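Local coordinates for protein 5-carboxymethyl-2-hydroxymuconate semialdehyde dehydrogenase (Thermus thermophilus, PDB 2D4E) that probably oxidises 5-carboxymethyl-2-hydroxymuconate semialdehyde to the corresponding acid with NAD as cofactor, as a member of the aldehyde dehydrogenase family, at residues 10-15 with 336-341; 114-119 with 301-306; 332-337 with 342-347; 375-380 with 384-389. All blocks are in the same frame, centred on the assembly; numbering follows the deposited sequence.

Overall arrangement
From the N terminus, the start of helix 12-24 meets the loop 336-341 in contact 1, closing a loop of 320 residues. Contact 2 falls within that span, joining the turn between helices 103-114 and 118-136 to the cysteine-bearing loop before strand 310-314. Contact 3 begins where contact 1 ends and shares His336 and Pro337 with it; it folds the loop between helices 315-331 and 350-365 back on itself. Contact 4 follows in series, closing a short loop between strands 369-372 and 395-398. Asn301 and Arg119 reach from contact 2 to Gly345 and Thr342 of contact 3, and Val334 of contact 3 packs on Ala377 and Leu386 of contact 4.

Contact 1 (10-15 with 336-341); sequences ISWETI and HPLDPE
The Trp12 indole meets Leu338 along its edge, where CZ3 lies 3.9 Å from the carbonyl Leu338 O, close to the ring plane, while one face is covered by Ile15 CD1 from the next turn of the same helix. The imidazole of His336 carries Pro337 CD over one face; at its edge ND1 accepts the backbone N of Leu338 at 2.8 Å, almost in the ring plane. Leu338 makes all the contacts from its side, lying against Trp12 and Ile15. Its CB approaches Trp12 CH2 at 4.0 Å, and its CD1 lies 3.8 Å from Ile15 CG2, with the two aliphatic chains running past each other in opposite senses. With CG of Trp12 anti to the backbone N (chi1 -160°), the indole leaves the helix to reach the loop. Leu338 also packs on Cys111 and Leu118. The contact joins the first turn of helix 12-24, with Ser11 at its N-cap position, to a type I beta turn, His336 to Asp339, followed directly by an Asx turn at Asp339.

Contact 2 (114-119 with 301-306); sequences AGQVLR and NGERCT. With NAD (nicotinamide-adenine-dinucleotide), chain K.
Asn301 ties the turn ahead of helix 118-136 to the loop that carries Cys305, which lines the NAD pocket and is probably the catalytic nucleophile of this aldehyde dehydrogenase fold. The direct hydrogen bond runs from Asn301 ND2 to Gly115 O at 3.0 Å; the oxygen lies in the plane of the asparagine amide, but the donor sits well above the carbonyl plane, and the N-H...O angle is only 139°. Asn301 OD1 turns to the backbone N of Gly345, so the one amide grips two other loops. Loss of the amide, as with an alanine here, would probably leave Gly115 O and Gly345 N without these partners and weaken the tie between the loops. Water adds a second link, accepting from Val117 N at 3.1 Å and lying 3.0 Å from Asn301 OD1. By packing, the Gln116 amide lies alongside that of Asn301, pointing the opposite way, their planes 31° apart, its chain turned back by a chi2 of -60°. Gln116 NE2 comes within 3.1 Å of Glu303 OE1 and makes a weak hydrogen bond to Phe300 O, while Glu303 OE2 is held by the backbone N of Ile348, next to the second segment of contact 3. Further along the loop lies the cofactor, where Cys305 SG stands 3.2 Å from the nicotinamide atom NAD C4N.

Contact 3 (332-337 with 342-347); sequences IRVGHP and TEVGPL
Arg333 and Glu343 meet in three ways: backbone to backbone, backbone to carboxylate, and through a stack of charged groups. The tight part is the backbone: Arg333 O accepts both Glu343 N, at 2.8 Å, and Val344 N, from opposite faces of its plane, and Val344 O takes Gly335 N. Arg333 N donates nearly straight (176°) to the anti lone pair of Glu343 OE2 at 2.8 Å. Next to this bond, Ile332 CG2 packs on Val344 CG2 at 3.4 Å, closer than usual for carbons. Thr342 OG1 donates to His336 O at 2.6 Å. Looser is the side chain of Arg333, a partly exposed residue, its guanidinium stacked on the Glu343 carboxylate with planes 5° apart; Arg333 NH1 to Glu343 OE2 is a long 3.8 Å, a matter of charge alone, while NE bonds Glu341 O. Replacing Glu343 by alanine is likely to deprive Arg333 N and Gly514 N of the second subunit of an acceptor, and the guanidinium of its counter-charge. A single beta bridge, Val334 with Val344, folds the loop between helices 315-331 and 350-365 back on itself beside a subunit interface.

Contact 4 (375-380 with 384-389); sequences ERAKTS and EDLSRG
Ser380 and Glu384 hold each other through two side-chain bonds and one backbone bond. Ser380 OG donates to Glu384 OE1 at 2.8 Å, on the carboxylate's anti lone pair, and accepts Glu384 N at 3.0 Å; chi1 of 78° places the hydroxyl between the backbone N and the carbonyl carbon of its own residue, facing Glu384. Ser380 N bonds Glu384 O at 2.8 Å, in the carbonyl plane. On the far side of the Thr379-Asp385 pair, Leu386 N donates to Lys378 O at 2.9 Å, so that this pair is the non-hydrogen-bonded one of a short antiparallel bridge. Leu386 packs against Ser380, with CD1 lying 3.4 Å from Ser380 N and CD2 touching Ser380 CB. At the outer end the bond from Arg376 NH1 to Gly389 O is weak, and a water lying at the guanidinium edge supplements it. Outward, Asp385 OD1 accepts Ser387 N, which makes an Asx turn, and also Ser387 OG, and Tyr3 OH holds Glu384 OE2. With one oxygen bonded to Ser380 and the other to Tyr3, the carboxylate of Glu384 has little freedom to turn, and these donors would probably help to stabilise its charge.

Contact 1 (10-15 with 336-341)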
loop_
_atom_site.group_PDB
_atom_site.type_symbol
_atom_site.label_atom_id
_atom_site.label_comp_id
_atom_site.label_asym_id
_atom_site.label_seq_id
_atom_site.Cartn_x
_atom_site.Cartn_y
_atom_site.Cartn_z
ATOM N N ILE C 10 -2.111 -4.846 43.644
ATOM C CA ILE C 10 -1.150 -3.963 44.301
ATOM C C ILE C 10 -1.325 -4.012 45.823
ATOM O O ILE C 10 -2.441 -3.901 46.333
ATOM C CB ILE C 10 -1.321 -2.507 43.803
ATOM C CG1 ILE C 10 -1.184 -2.465 42.277
ATOM C CG2 ILE C 10 -0.279 -1.607 44.446
ATOM C CD1 ILE C 10 -1.506 -1.115 41.662
ATOM N N SER C 11 -0.222 -4.188 46.545
ATOM C CA SER C 11 -0.278 -4.271 48.002
ATOM C C SER C 11 -0.651 -2.927 48.607
ATOM O O SER C 11 -0.271 -1.876 48.089
ATOM C CB SER C 11 1.071 -4.722 48.568
ATOM O OG SER C 11 2.033 -3.692 48.452
ATOM N N TRP C 12 -1.388 -2.954 49.709
ATOM C CA TRP C 12 -1.779 -1.709 50.343
ATOM C C TRP C 12 -0.538 -0.942 50.800
ATOM O O TRP C 12 -0.540 0.289 50.827
ATOM C CB TRP C 12 -2.719 -1.969 51.530
ATOM C CG TRP C 12 -3.502 -0.748 51.900
ATOM C CD1 TRP C 12 -3.172 0.187 52.842
ATOM C CD2 TRP C 12 -4.681 -0.259 51.246
ATOM N NE1 TRP C 12 -4.071 1.231 52.809
ATOM C CE2 TRP C 12 -5.005 0.983 51.837
ATOM C CE3 TRP C 12 -5.492 -0.749 50.211
ATOM C CZ2 TRP C 12 -6.108 1.746 51.427
ATOM C CZ3 TRP C 12 -6.591 0.012 49.802
ATOM C CH2 TRP C 12 -6.886 1.244 50.411
ATOM N N GLU C 13 0.522 -1.671 51.145
ATOM C CA GLU C 13 1.768 -1.047 51.588
ATOM C C GLU C 13 2.329 -0.146 50.489
ATOM O O GLU C 13 2.785 0.966 50.760
ATOM C CB GLU C 13 2.807 -2.114 51.961
ATOM C CG GLU C 13 2.520 -2.874 53.259
ATOM C CD GLU C 13 1.241 -3.699 53.206
ATOM O OE1 GLU C 13 1.090 -4.512 52.268
ATOM O OE2 GLU C 13 0.388 -3.537 54.112
ATOM N N THR C 14 2.296 -0.638 49.253
ATOM C CA THR C 14 2.775 0.120 48.100
ATOM C C THR C 14 1.955 1.399 47.946
ATOM O O THR C 14 2.503 2.482 47.741
ATOM C CB THR C 14 2.638 -0.699 46.802
ATOM O OG1 THR C 14 3.469 -1.859 46.886
ATOM C CG2 THR C 14 3.044 0.132 45.592
ATOM N N ILE C 15 0.636 1.262 48.045
ATOM C CA ILE C 15 -0.269 2.404 47.922
ATOM C C ILE C 15 0.111 3.532 48.877
ATOM O O ILE C 15 0.200 4.690 48.476
ATOM C CB ILE C 15 -1.734 1.978 48.193
ATOM C CG1 ILE C 15 -2.230 1.098 47.046
ATOM C CG2 ILE C 15 -2.628 3.203 48.361
ATOM C CD1 ILE C 15 -3.607 0.521 47.273
ATOM N N HIS C 336 -14.804 5.256 46.649
ATOM C CA HIS C 336 -13.393 5.594 46.568
ATOM C C HIS C 336 -12.642 4.822 45.480
ATOM O O HIS C 336 -12.884 3.634 45.258
ATOM C CB HIS C 336 -12.739 5.357 47.937
ATOM C CG HIS C 336 -11.385 5.977 48.073
ATOM N ND1 HIS C 336 -10.279 5.509 47.397
ATOM C CD2 HIS C 336 -10.966 7.052 48.783
ATOM C CE1 HIS C 336 -9.236 6.268 47.684
ATOM N NE2 HIS C 336 -9.627 7.212 48.521
ATOM N N PRO C 337 -11.713 5.499 44.786
ATOM C CA PRO C 337 -10.920 4.885 43.714
ATOM C C PRO C 337 -10.144 3.644 44.154
ATOM O O PRO C 337 -9.942 2.727 43.362
ATOM C CB PRO C 337 -9.984 6.017 43.280
ATOM C CG PRO C 337 -10.786 7.244 43.557
ATOM C CD PRO C 337 -11.391 6.930 44.914
ATOM N N LEU C 338 -9.711 3.623 45.410
ATOM C CA LEU C 338 -8.945 2.499 45.943
ATOM C C LEU C 338 -9.797 1.348 46.481
ATOM O O LEU C 338 -9.261 0.347 46.959
ATOM C CB LEU C 338 -7.995 2.995 47.037
ATOM C CG LEU C 338 -6.949 4.011 46.557
ATOM C CD1 LEU C 338 -6.153 4.562 47.743
ATOM C CD2 LEU C 338 -6.018 3.342 45.562
ATOM N N ASP C 339 -11.117 1.492 46.402
ATOM C CA ASP C 339 -12.040 0.452 46.860
ATOM C C ASP C 339 -12.389 -0.472 45.686
ATOM O O ASP C 339 -13.022 -0.050 44.721
ATOM C CB ASP C 339 -13.310 1.102 47.423
ATOM C CG ASP C 339 -14.350 0.084 47.886
ATOM O OD1 ASP C 339 -15.376 0.517 48.455
ATOM O OD2 ASP C 339 -14.160 -1.137 47.682
ATOM N N PRO C 340 -11.974 -1.748 45.753
ATOM C CA PRO C 340 -12.276 -2.679 44.657
ATOM C C PRO C 340 -13.752 -2.811 44.268
ATOM O O PRO C 340 -14.066 -3.300 43.183
ATOM C CB PRO C 340 -11.663 -4.002 45.136
ATOM C CG PRO C 340 -11.590 -3.846 46.633
ATOM C CD PRO C 340 -11.180 -2.411 46.799
ATOM N N GLU C 341 -14.651 -2.360 45.138
ATOM C CA GLU C 341 -16.086 -2.439 44.859
ATOM C C GLU C 341 -16.607 -1.249 44.054
ATOM O O GLU C 341 -17.700 -1.305 43.494
ATOM C CB GLU C 341 -16.876 -2.533 46.166
ATOM C CG GLU C 341 -16.658 -3.825 46.918
ATOM C CD GLU C 341 -17.093 -5.025 46.108
ATOM O OE1 GLU C 341 -18.314 -5.162 45.863
ATOM O OE2 GLU C 341 -16.213 -5.823 45.711
#

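Contact 2 (114-119 with 301-306)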
loop_
_atom_site.group_PDB
_atom_site.type_symbol
_atom_site.label_atom_id
_atom_site.label_comp_id
_atom_site.label_asym_id
_atom_site.label_seq_id
_atom_site.Cartn_x
_atom_site.Cartn_y
_atom_site.Cartn_z
ATOM N N ALA C 114 -5.681 11.459 39.534
ATOM C CA ALA C 114 -6.799 11.693 38.621
ATOM C C ALA C 114 -8.157 11.081 38.971
ATOM O O ALA C 114 -9.121 11.264 38.228
ATOM C CB ALA C 114 -6.395 11.283 37.208
ATOM N N GLY C 115 -8.231 10.341 40.074
ATOM C CA GLY C 115 -9.505 9.779 40.504
ATOM C C GLY C 115 -10.153 8.568 39.846
ATOM O O GLY C 115 -11.296 8.245 40.183
ATOM N N GLN C 116 -9.473 7.891 38.923
ATOM C CA GLN C 116 -10.074 6.714 38.297
ATOM C C GLN C 116 -9.861 5.498 39.200
ATOM O O GLN C 116 -8.914 5.464 39.983
ATOM C CB GLN C 116 -9.451 6.446 36.919
ATOM C CG GLN C 116 -9.702 7.529 35.859
ATOM C CD GLN C 116 -11.182 7.764 35.568
ATOM O OE1 GLN C 116 -11.986 6.834 35.591
ATOM N NE2 GLN C 116 -11.536 9.009 35.267
ATOM N N VAL C 117 -10.735 4.502 39.095
ATOM C CA VAL C 117 -10.597 3.307 39.923
ATOM C C VAL C 117 -9.269 2.621 39.617
ATOM O O VAL C 117 -8.899 2.452 38.456
ATOM C CB VAL C 117 -11.762 2.325 39.696
ATOM C CG1 VAL C 117 -13.072 2.983 40.099
ATOM C CG2 VAL C 117 -11.814 1.905 38.255
ATOM N N LEU C 118 -8.562 2.220 40.669
ATOM C CA LEU C 118 -7.246 1.606 40.531
ATOM C C LEU C 118 -7.093 0.519 39.475
ATOM O O LEU C 118 -6.157 0.571 38.676
ATOM C CB LEU C 118 -6.760 1.082 41.889
ATOM C CG LEU C 118 -5.277 0.684 41.958
ATOM C CD1 LEU C 118 -4.388 1.859 41.516
ATOM C CD2 LEU C 118 -4.922 0.256 43.382
ATOM N N ARG C 119 -7.987 -0.462 39.452
ATOM C CA ARG C 119 -7.864 -1.532 38.459
ATOM C C ARG C 119 -7.903 -1.007 37.018
ATOM O O ARG C 119 -7.186 -1.507 36.148
ATOM C CB ARG C 119 -8.954 -2.600 38.661
ATOM C CG ARG C 119 -10.382 -2.115 38.438
ATOM C CD ARG C 119 -11.375 -3.253 38.663
ATOM N NE ARG C 119 -12.755 -2.825 38.459
ATOM C CZ ARG C 119 -13.434 -2.045 39.297
ATOM N NH1 ARG C 119 -12.868 -1.608 40.417
ATOM N NH2 ARG C 119 -14.687 -1.711 39.018
ATOM N N ASN C 301 -15.529 7.118 34.961
ATOM C CA ASN C 301 -16.225 8.221 35.624
ATOM C C ASN C 301 -16.834 9.203 34.637
ATOM O O ASN C 301 -16.974 10.381 34.948
ATOM C CB ASN C 301 -15.283 8.996 36.562
ATOM C CG ASN C 301 -14.606 8.107 37.590
ATOM O OD1 ASN C 301 -15.048 6.986 37.844
ATOM N ND2 ASN C 301 -13.533 8.610 38.194
ATOM N N GLY C 302 -17.197 8.724 33.451
ATOM C CA GLY C 302 -17.788 9.604 32.453
ATOM C C GLY C 302 -16.810 10.592 31.831
ATOM O O GLY C 302 -17.189 11.401 30.989
ATOM N N GLU C 303 -15.546 10.521 32.233
ATOM C CA GLU C 303 -14.527 11.427 31.709
ATOM C C GLU C 303 -13.711 10.779 30.585
ATOM O O GLU C 303 -12.481 10.741 30.616
ATOM C CB GLU C 303 -13.629 11.883 32.862
ATOM C CG GLU C 303 -14.435 12.500 34.001
ATOM C CD GLU C 303 -13.626 12.716 35.269
ATOM O OE1 GLU C 303 -12.954 11.768 35.726
ATOM O OE2 GLU C 303 -13.677 13.830 35.817
ATOM N N ARG C 304 -14.429 10.271 29.589
ATOM C CA ARG C 304 -13.829 9.617 28.435
ATOM C C ARG C 304 -14.260 10.375 27.180
ATOM O O ARG C 304 -15.446 10.652 26.987
ATOM C CB ARG C 304 -14.299 8.164 28.370
ATOM C CG ARG C 304 -13.703 7.365 27.228
ATOM C CD ARG C 304 -12.842 6.225 27.733
ATOM N NE ARG C 304 -13.621 5.141 28.331
ATOM C CZ ARG C 304 -13.075 4.103 28.960
ATOM N NH1 ARG C 304 -11.754 4.019 29.070
ATOM N NH2 ARG C 304 -13.840 3.157 29.485
ATOM N N CYS C 305 -13.297 10.718 26.331
ATOM C CA CYS C 305 -13.592 11.467 25.116
ATOM C C CYS C 305 -14.520 10.745 24.158
ATOM O O CYS C 305 -15.315 11.378 23.468
ATOM C CB CYS C 305 -12.299 11.810 24.378
ATOM S SG CYS C 305 -11.358 10.381 23.762
ATOM N N THR C 306 -14.406 9.423 24.110
ATOM C CA THR C 306 -15.218 8.601 23.217
ATOM C C THR C 306 -16.518 8.131 23.869
ATOM O O THR C 306 -17.205 7.252 23.343
ATOM C CB THR C 306 -14.439 7.357 22.783
ATOM O OG1 THR C 306 -14.031 6.633 23.952
ATOM C CG2 THR C 306 -13.198 7.752 21.974
HETATM P PA NAD K . -7.697 21.273 28.049
HETATM O O1A NAD K . -7.886 22.542 28.743
HETATM O O2A NAD K . -7.749 21.428 26.585
HETATM O O5B NAD K . -6.283 20.548 28.380
HETATM C C5B NAD K . -5.414 19.891 27.399
HETATM C C4B NAD K . -4.035 20.504 27.511
HETATM O O4B NAD K . -4.191 21.835 26.972
HETATM C C3B NAD K . -3.534 20.726 28.966
HETATM O O3B NAD K . -2.236 20.122 29.154
HETATM C C2B NAD K . -3.539 22.258 29.092
HETATM O O2B NAD K . -2.526 22.760 29.992
HETATM C C1B NAD K . -3.343 22.686 27.652
HETATM N N9A NAD K . -3.789 24.045 27.410
HETATM C C8A NAD K . -4.908 24.703 27.888
HETATM N N7A NAD K . -5.012 25.982 27.457
HETATM C C5A NAD K . -3.882 26.128 26.653
HETATM C C6A NAD K . -3.385 27.249 25.888
HETATM N N6A NAD K . -4.003 28.432 25.842
HETATM N N1A NAD K . -2.205 27.044 25.187
HETATM C C2A NAD K . -1.565 25.809 25.242
HETATM N N3A NAD K . -1.944 24.732 25.915
HETATM C C4A NAD K . -3.114 24.944 26.606
HETATM O O3 NAD K . -8.758 20.313 28.566
HETATM P PN NAD K . -8.855 18.941 29.354
HETATM O O1N NAD K . -9.758 19.202 30.493
HETATM O O2N NAD K . -7.498 18.477 29.689
HETATM O O5D NAD K . -9.616 18.238 28.202
HETATM C C5D NAD K . -10.461 17.117 28.280
HETATM C C4D NAD K . -10.836 17.115 26.831
HETATM O O4D NAD K . -9.904 16.356 26.028
HETATM C C3D NAD K . -12.253 16.680 26.488
HETATM O O3D NAD K . -12.930 17.613 25.622
HETATM C C2D NAD K . -11.995 15.312 25.858
HETATM O O2D NAD K . -13.067 14.952 24.962
HETATM C C1D NAD K . -10.657 15.534 25.190
HETATM N N1N NAD K . -9.933 14.284 24.904
HETATM C C2N NAD K . -9.938 13.956 23.556
HETATM C C3N NAD K . -9.287 12.782 23.208
HETATM C C7N NAD K . -9.239 12.295 21.768
HETATM O O7N NAD K . -8.647 11.258 21.527
HETATM N N7N NAD K . -9.846 12.999 20.796
HETATM C C4N NAD K . -8.635 11.936 24.218
HETATM C C5N NAD K . -8.711 12.404 25.562
HETATM C C6N NAD K . -9.334 13.549 25.978
HETATM O O HOH W 1 -12.951 4.985 37.036
#

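Contact 3 (332-337 with 342-347)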
loop_
_atom_site.group_PDB
_atom_site.type_symbol
_atom_site.label_atom_id
_atom_site.label_comp_id
_atom_site.label_asym_id
_atom_site.label_seq_id
_atom_site.Cartn_x
_atom_site.Cartn_y
_atom_site.Cartn_z
ATOM N N ILE C 332 -25.270 1.472 39.788
ATOM C CA ILE C 332 -23.829 1.725 39.749
ATOM C C ILE C 332 -23.276 2.087 41.134
ATOM O O ILE C 332 -23.768 3.009 41.782
ATOM C CB ILE C 332 -23.492 2.868 38.754
ATOM C CG1 ILE C 332 -23.825 2.422 37.325
ATOM C CG2 ILE C 332 -22.027 3.255 38.871
ATOM C CD1 ILE C 332 -23.681 3.503 36.282
ATOM N N ARG C 333 -22.254 1.354 41.579
ATOM C CA ARG C 333 -21.638 1.601 42.879
ATOM C C ARG C 333 -20.656 2.774 42.817
ATOM O O ARG C 333 -19.665 2.737 42.077
ATOM C CB ARG C 333 -20.912 0.341 43.377
ATOM C CG ARG C 333 -21.837 -0.852 43.662
ATOM C CD ARG C 333 -21.079 -2.018 44.288
ATOM N NE ARG C 333 -20.087 -2.588 43.382
ATOM C CZ ARG C 333 -20.369 -3.419 42.380
ATOM N NH1 ARG C 333 -21.619 -3.808 42.162
ATOM N NH2 ARG C 333 -19.395 -3.879 41.604
ATOM N N VAL C 334 -20.943 3.810 43.601
ATOM C CA VAL C 334 -20.113 5.009 43.655
ATOM C C VAL C 334 -19.271 4.962 44.924
ATOM O O VAL C 334 -19.791 4.731 46.017
ATOM C CB VAL C 334 -20.994 6.287 43.663
ATOM C CG1 VAL C 334 -20.125 7.538 43.697
ATOM C CG2 VAL C 334 -21.896 6.297 42.428
ATOM N N GLY C 335 -17.967 5.165 44.781
ATOM C CA GLY C 335 -17.099 5.117 45.942
ATOM C C GLY C 335 -15.662 5.511 45.669
ATOM O O GLY C 335 -15.335 6.021 44.598
ATOM N N HIS C 336 -14.804 5.256 46.649
ATOM C CA HIS C 336 -13.393 5.594 46.568
ATOM C C HIS C 336 -12.642 4.822 45.480
ATOM O O HIS C 336 -12.884 3.634 45.258
ATOM C CB HIS C 336 -12.739 5.357 47.937
ATOM C CG HIS C 336 -11.385 5.977 48.073
ATOM N ND1 HIS C 336 -10.279 5.509 47.397
ATOM C CD2 HIS C 336 -10.966 7.052 48.783
ATOM C CE1 HIS C 336 -9.236 6.268 47.684
ATOM N NE2 HIS C 336 -9.627 7.212 48.521
ATOM N N PRO C 337 -11.713 5.499 44.786
ATOM C CA PRO C 337 -10.920 4.885 43.714
ATOM C C PRO C 337 -10.144 3.644 44.154
ATOM O O PRO C 337 -9.942 2.727 43.362
ATOM C CB PRO C 337 -9.984 6.017 43.280
ATOM C CG PRO C 337 -10.786 7.244 43.557
ATOM C CD PRO C 337 -11.391 6.930 44.914
ATOM N N THR C 342 -15.822 -0.178 44.003
ATOM C CA THR C 342 -16.204 1.037 43.291
ATOM C C THR C 342 -16.284 0.869 41.775
ATOM O O THR C 342 -15.437 0.210 41.173
ATOM C CB THR C 342 -15.205 2.173 43.584
ATOM O OG1 THR C 342 -15.162 2.423 44.995
ATOM C CG2 THR C 342 -15.609 3.448 42.839
ATOM N N GLU C 343 -17.304 1.469 41.163
ATOM C CA GLU C 343 -17.459 1.413 39.713
ATOM C C GLU C 343 -17.295 2.828 39.173
ATOM O O GLU C 343 -16.723 3.036 38.101
ATOM C CB GLU C 343 -18.831 0.852 39.324
ATOM C CG GLU C 343 -19.023 -0.611 39.711
ATOM C CD GLU C 343 -20.385 -1.145 39.318
ATOM O OE1 GLU C 343 -20.457 -1.988 38.399
ATOM O OE2 GLU C 343 -21.387 -0.712 39.923
ATOM N N VAL C 344 -17.801 3.800 39.924
ATOM C CA VAL C 344 -17.687 5.202 39.545
ATOM C C VAL C 344 -17.046 5.983 40.685
ATOM O O VAL C 344 -17.533 5.973 41.817
ATOM C CB VAL C 344 -19.069 5.821 39.204
ATOM C CG1 VAL C 344 -18.981 7.344 39.203
ATOM C CG2 VAL C 344 -19.524 5.341 37.836
ATOM N N GLY C 345 -15.936 6.644 40.372
ATOM C CA GLY C 345 -15.226 7.431 41.361
ATOM C C GLY C 345 -15.557 8.906 41.247
ATOM O O GLY C 345 -16.547 9.274 40.616
ATOM N N PRO C 346 -14.739 9.780 41.851
ATOM C CA PRO C 346 -14.949 11.226 41.822
ATOM C C PRO C 346 -14.380 11.896 40.576
ATOM O O PRO C 346 -13.481 11.359 39.923
ATOM C CB PRO C 346 -14.235 11.689 43.075
ATOM C CG PRO C 346 -13.019 10.804 43.068
ATOM C CD PRO C 346 -13.580 9.438 42.697
ATOM N N LEU C 347 -14.912 13.072 40.259
ATOM C CA LEU C 347 -14.442 13.830 39.117
ATOM C C LEU C 347 -13.112 14.465 39.498
ATOM O O LEU C 347 -12.784 14.598 40.682
ATOM C CB LEU C 347 -15.471 14.890 38.714
ATOM C CG LEU C 347 -16.835 14.291 38.360
ATOM C CD1 LEU C 347 -17.749 15.366 37.808
ATOM C CD2 LEU C 347 -16.649 13.175 37.326
#

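Contact 4 (375-380 with 384-389)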
loop_
_atom_site.group_PDB
_atom_site.type_symbol
_atom_site.label_atom_id
_atom_site.label_comp_id
_atom_site.label_asym_id
_atom_site.label_seq_id
_atom_site.Cartn_x
_atom_site.Cartn_y
_atom_site.Cartn_z
ATOM N N GLU C 375 -27.084 15.234 40.732
ATOM C CA GLU C 375 -26.565 15.943 41.898
ATOM C C GLU C 375 -25.408 15.160 42.515
ATOM O O GLU C 375 -25.167 14.011 42.151
ATOM C CB GLU C 375 -27.678 16.122 42.936
ATOM C CG GLU C 375 -28.164 14.814 43.543
ATOM C CD GLU C 375 -29.338 14.997 44.494
ATOM O OE1 GLU C 375 -29.315 15.939 45.316
ATOM O OE2 GLU C 375 -30.283 14.187 44.430
ATOM N N ARG C 376 -24.700 15.790 43.448
ATOM C CA ARG C 376 -23.580 15.155 44.125
ATOM C C ARG C 376 -23.990 13.851 44.784
ATOM O O ARG C 376 -25.136 13.682 45.202
ATOM C CB ARG C 376 -23.035 16.052 45.231
ATOM C CG ARG C 376 -22.144 17.180 44.804
ATOM C CD ARG C 376 -21.855 18.035 46.022
ATOM N NE ARG C 376 -20.848 19.056 45.774
ATOM C CZ ARG C 376 -19.545 18.877 45.944
ATOM N NH1 ARG C 376 -19.075 17.707 46.365
ATOM N NH2 ARG C 376 -18.713 19.879 45.700
ATOM N N ALA C 377 -23.036 12.935 44.883
ATOM C CA ALA C 377 -23.275 11.667 45.552
ATOM C C ALA C 377 -22.947 11.989 47.007
ATOM O O ALA C 377 -21.852 12.466 47.302
ATOM C CB ALA C 377 -22.330 10.600 45.016
ATOM N N LYS C 378 -23.893 11.752 47.908
ATOM C CA LYS C 378 -23.680 12.050 49.322
ATOM C C LYS C 378 -22.982 10.911 50.052
ATOM O O LYS C 378 -22.059 11.130 50.839
ATOM C CB LYS C 378 -25.021 12.309 50.023
ATOM C CG LYS C 378 -25.850 13.455 49.469
ATOM C CD LYS C 378 -27.216 13.479 50.157
ATOM C CE LYS C 378 -28.081 14.648 49.698
ATOM N NZ LYS C 378 -27.530 15.969 50.126
ATOM N N THR C 379 -23.443 9.696 49.774
ATOM C CA THR C 379 -22.940 8.494 50.419
ATOM C C THR C 379 -22.401 7.466 49.431
ATOM O O THR C 379 -22.972 7.263 48.360
ATOM C CB THR C 379 -24.065 7.832 51.222
ATOM O OG1 THR C 379 -24.775 8.837 51.953
ATOM C CG2 THR C 379 -23.504 6.816 52.185
ATOM N N SER C 380 -21.311 6.803 49.805
ATOM C CA SER C 380 -20.721 5.792 48.942
ATOM C C SER C 380 -21.542 4.523 49.067
ATOM O O SER C 380 -22.439 4.432 49.907
ATOM C CB SER C 380 -19.281 5.489 49.356
ATOM O OG SER C 380 -19.249 4.639 50.494
ATOM N N GLU C 384 -20.165 5.387 53.247
ATOM C CA GLU C 384 -19.189 6.404 53.634
ATOM C C GLU C 384 -19.651 7.784 53.182
ATOM O O GLU C 384 -20.394 7.912 52.211
ATOM C CB GLU C 384 -17.830 6.123 52.987
ATOM C CG GLU C 384 -17.219 4.780 53.318
ATOM C CD GLU C 384 -16.171 4.368 52.297
ATOM O OE1 GLU C 384 -16.548 4.116 51.137
ATOM O OE2 GLU C 384 -14.976 4.301 52.649
ATOM N N ASP C 385 -19.201 8.816 53.888
ATOM C CA ASP C 385 -19.544 10.190 53.536
ATOM C C ASP C 385 -18.598 10.619 52.413
ATOM O O ASP C 385 -17.377 10.535 52.557
ATOM C CB ASP C 385 -19.390 11.096 54.766
ATOM C CG ASP C 385 -19.372 12.571 54.415
ATOM O OD1 ASP C 385 -20.187 13.000 53.570
ATOM O OD2 ASP C 385 -18.544 13.305 54.997
ATOM N N LEU C 386 -19.163 11.068 51.294
ATOM C CA LEU C 386 -18.359 11.474 50.139
ATOM C C LEU C 386 -18.341 12.975 49.872
ATOM O O LEU C 386 -17.818 13.416 48.843
ATOM C CB LEU C 386 -18.872 10.773 48.878
ATOM C CG LEU C 386 -18.974 9.249 48.865
ATOM C CD1 LEU C 386 -19.677 8.819 47.589
ATOM C CD2 LEU C 386 -17.584 8.620 48.977
ATOM N N SER C 387 -18.899 13.757 50.788
ATOM C CA SER C 387 -18.966 15.208 50.616
ATOM C C SER C 387 -17.614 15.895 50.424
ATOM O O SER C 387 -17.555 17.005 49.893
ATOM C CB SER C 387 -19.686 15.846 51.806
ATOM O OG SER C 387 -18.933 15.673 52.992
ATOM N N ARG C 388 -16.533 15.246 50.849
ATOM C CA ARG C 388 -15.203 15.841 50.713
ATOM C C ARG C 388 -14.600 15.666 49.322
ATOM O O ARG C 388 -13.661 16.372 48.957
ATOM C CB ARG C 388 -14.242 15.258 51.754
ATOM C CG ARG C 388 -14.721 15.382 53.192
ATOM C CD ARG C 388 -15.177 16.795 53.514
ATOM N NE ARG C 388 -14.109 17.780 53.377
ATOM C CZ ARG C 388 -14.281 19.088 53.539
ATOM N NH1 ARG C 388 -15.480 19.569 53.846
ATOM N NH2 ARG C 388 -13.256 19.917 53.397
ATOM N N GLY C 389 -15.139 14.727 48.550
ATOM C CA GLY C 389 -14.629 14.489 47.210
ATOM C C GLY C 389 -15.529 15.081 46.141
ATOM O O GLY C 389 -16.580 15.638 46.449
HETATM O O HOH W 2 -19.329 14.778 46.717
#